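PDB 6WQY: cellulase from Bacteroides salanitronis, which probably hydrolyses internal beta-1,4 bonds of cellulose and related glucans, as a broad-specificity endoglucanase domain of glycoside hydrolase family 5. Local coordinates for residues 227-235 / 290-298. Sequence-based numbering, arbitrary orientation.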
# COMPACT_ATOMS: atom_id res chain seq x y z
N ASN A 227 9.48 1.30 -5.78
CA ASN A 227 10.35 0.28 -6.36
C ASN A 227 11.41 -0.15 -5.35
O ASN A 227 12.09 0.69 -4.77
CB ASN A 227 11.02 0.86 -7.60
CG ASN A 227 11.99 -0.11 -8.23
OD1 ASN A 227 13.20 -0.07 -7.96
ND2 ASN A 227 11.47 -1.01 -9.04
N ILE A 228 11.57 -1.45 -5.15
CA ILE A 228 12.51 -1.92 -4.13
C ILE A 228 13.93 -1.39 -4.38
O ILE A 228 14.59 -0.89 -3.45
CB ILE A 228 12.48 -3.45 -3.99
CG1 ILE A 228 11.21 -3.86 -3.22
CG2 ILE A 228 13.74 -3.96 -3.28
CD1 ILE A 228 10.96 -5.34 -3.14
N ASP A 229 14.43 -1.48 -5.61
CA ASP A 229 15.81 -1.06 -5.85
C ASP A 229 15.98 0.43 -5.62
O ASP A 229 16.96 0.87 -4.99
CB ASP A 229 16.25 -1.47 -7.25
CG ASP A 229 16.55 -2.93 -7.33
OD1 ASP A 229 17.54 -3.37 -6.71
OD2 ASP A 229 15.76 -3.66 -7.98
N LEU A 230 15.07 1.25 -6.15
CA LEU A 230 15.22 2.69 -5.96
C LEU A 230 15.03 3.10 -4.51
O LEU A 230 15.56 4.14 -4.09
CB LEU A 230 14.28 3.46 -6.87
CG LEU A 230 14.51 3.26 -8.37
CD1 LEU A 230 13.54 4.11 -9.17
CD2 LEU A 230 15.94 3.60 -8.76
N THR A 231 14.25 2.32 -3.76
CA THR A 231 14.06 2.58 -2.33
C THR A 231 15.33 2.24 -1.55
O THR A 231 15.86 3.08 -0.81
CB THR A 231 12.85 1.78 -1.83
OG1 THR A 231 11.68 2.19 -2.54
CG2 THR A 231 12.60 2.00 -0.34
N VAL A 232 15.86 1.03 -1.70
CA VAL A 232 17.06 0.71 -0.93
C VAL A 232 18.21 1.63 -1.30
O VAL A 232 19.06 1.95 -0.45
CB VAL A 232 17.45 -0.78 -1.01
CG1 VAL A 232 16.29 -1.67 -0.58
CG2 VAL A 232 17.95 -1.14 -2.40
N GLU A 233 18.29 2.08 -2.56
CA GLU A 233 19.40 2.92 -2.97
C GLU A 233 19.26 4.37 -2.55
O GLU A 233 20.27 5.03 -2.27
CB GLU A 233 19.57 2.83 -4.49
CG GLU A 233 19.95 1.43 -4.98
CD GLU A 233 19.66 1.17 -6.45
OE1 GLU A 233 19.18 2.09 -7.15
OE2 GLU A 233 19.91 0.03 -6.90
N ASN A 234 18.05 4.91 -2.49
CA ASN A 234 17.87 6.35 -2.38
C ASN A 234 16.97 6.81 -1.25
O ASN A 234 16.99 8.02 -0.93
CB ASN A 234 17.35 6.94 -3.70
CG ASN A 234 18.19 6.53 -4.88
OD1 ASN A 234 17.77 5.69 -5.70
ND2 ASN A 234 19.36 7.08 -4.97
N PHE A 235 16.16 5.95 -0.65
CA PHE A 235 15.28 6.37 0.44
C PHE A 235 16.11 6.77 1.66
O PHE A 235 17.11 6.12 1.99
CB PHE A 235 14.35 5.20 0.79
CG PHE A 235 13.51 5.41 2.02
CD1 PHE A 235 14.00 5.07 3.25
CD2 PHE A 235 12.21 5.88 1.92
CE1 PHE A 235 13.23 5.23 4.39
CE2 PHE A 235 11.43 6.04 3.05
CZ PHE A 235 11.95 5.72 4.29
N GLN A 290 15.02 -9.82 -4.27
CA GLN A 290 14.50 -8.48 -4.00
C GLN A 290 14.17 -8.32 -2.53
O GLN A 290 14.46 -7.27 -1.94
CB GLN A 290 13.29 -8.21 -4.88
CG GLN A 290 13.61 -8.12 -6.36
CD GLN A 290 14.64 -7.05 -6.64
OE1 GLN A 290 15.84 -7.33 -6.72
NE2 GLN A 290 14.18 -5.81 -6.78
N PHE A 291 13.52 -9.32 -1.93
CA PHE A 291 13.18 -9.18 -0.52
C PHE A 291 14.44 -9.18 0.35
O PHE A 291 14.46 -8.54 1.42
CB PHE A 291 12.19 -10.25 -0.07
CG PHE A 291 10.81 -10.13 -0.68
CD1 PHE A 291 10.48 -9.15 -1.59
CD2 PHE A 291 9.82 -11.02 -0.30
CE1 PHE A 291 9.20 -9.08 -2.14
CE2 PHE A 291 8.55 -10.96 -0.84
CZ PHE A 291 8.24 -10.00 -1.76
N ALA A 292 15.51 -9.88 -0.09
CA ALA A 292 16.77 -9.85 0.64
C ALA A 292 17.35 -8.44 0.69
O ALA A 292 18.00 -8.07 1.68
CB ALA A 292 17.77 -10.82 0.01
N LYS A 293 17.15 -7.64 -0.36
CA LYS A 293 17.63 -6.26 -0.33
C LYS A 293 16.90 -5.47 0.75
O LYS A 293 17.52 -4.70 1.49
CB LYS A 293 17.43 -5.60 -1.70
CG LYS A 293 18.24 -6.23 -2.81
CD LYS A 293 17.91 -5.65 -4.18
CE LYS A 293 18.71 -6.31 -5.27
NZ LYS A 293 18.26 -5.91 -6.63
N MET A 294 15.59 -5.66 0.85
CA MET A 294 14.82 -4.98 1.89
C MET A 294 15.25 -5.43 3.28
O MET A 294 15.33 -4.62 4.21
CB MET A 294 13.33 -5.26 1.70
CG MET A 294 12.73 -4.60 0.47
SD MET A 294 12.80 -2.78 0.48
CE MET A 294 11.65 -2.43 1.81
N LYS A 295 15.53 -6.73 3.44
CA LYS A 295 15.95 -7.24 4.74
C LYS A 295 17.31 -6.68 5.13
O LYS A 295 17.52 -6.29 6.28
CB LYS A 295 15.97 -8.76 4.72
CG LYS A 295 16.42 -9.38 6.03
CD LYS A 295 16.36 -10.90 5.99
CE LYS A 295 17.24 -11.53 7.06
NZ LYS A 295 16.77 -11.17 8.42
N GLU A 296 18.25 -6.62 4.18
CA GLU A 296 19.60 -6.15 4.48
C GLU A 296 19.61 -4.66 4.78
O GLU A 296 20.33 -4.20 5.69
CB GLU A 296 20.53 -6.47 3.30
CG GLU A 296 21.87 -5.74 3.33
CD GLU A 296 22.78 -6.15 2.18
OE1 GLU A 296 22.83 -7.36 1.87
OE2 GLU A 296 23.43 -5.27 1.59
N THR A 297 18.85 -3.87 4.02
CA THR A 297 18.91 -2.42 4.14
C THR A 297 18.04 -1.90 5.28
O THR A 297 18.43 -0.94 5.96
CB THR A 297 18.50 -1.77 2.82
OG1 THR A 297 19.40 -2.20 1.79
CG2 THR A 297 18.53 -0.26 2.93
N PHE A 298 16.87 -2.51 5.50
CA PHE A 298 15.90 -2.00 6.47
C PHE A 298 15.71 -2.94 7.65
O PHE A 298 16.05 -2.59 8.78
CB PHE A 298 14.59 -1.67 5.75
CG PHE A 298 14.75 -0.62 4.68
CD1 PHE A 298 15.18 0.65 5.02
CD2 PHE A 298 14.54 -0.92 3.36
CE1 PHE A 298 15.35 1.62 4.04
CE2 PHE A 298 14.71 0.05 2.36
CZ PHE A 298 15.12 1.31 2.72
O HOH W 1 16.73 -5.79 -9.48
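I228 and V232, one turn apart on helix 228-234, enter holes of segment 290-298 of helix 284-299, whose axis runs nearly parallel at 19°. I228 fits among Q290, F291, K293 and M294; with CG1 beside the backbone N (chi1 -75°), CG2 stands anti to that N and rests 3.9 Å from M294 CG, while CD1 meets the F291 ring at its edge. The short, branched V232 fills the hole between K293, M294, T297 and F298. M294, bent at chi2 and chi3, moulds its flexible thioether against both knobs. F298 also touches T231 CG2 and F235, the two rings lying obliquely with planes 87° apart.

Beside this tight apolar core lies a polar, watered side. In the conformer modelled here, D229 OD1 receives NZ of the long, extended K293 in a 2.6 Å salt bridge on its syn lone pair. The Q290 amide suits a place between carboxylate and ammonium: NE2 donates to D229 OD2 at 2.9 Å from above the carboxylate plane, OE1 accepts from K293 NZ, and a water bridges OD2 to OE1.

Both helices belong to the TIM barrel's outer layer: T231, F298 and F235, just past helix 228-234, lean on V248, and M294 on V250, of strand 246-251, while F291 reaches helix 318-337.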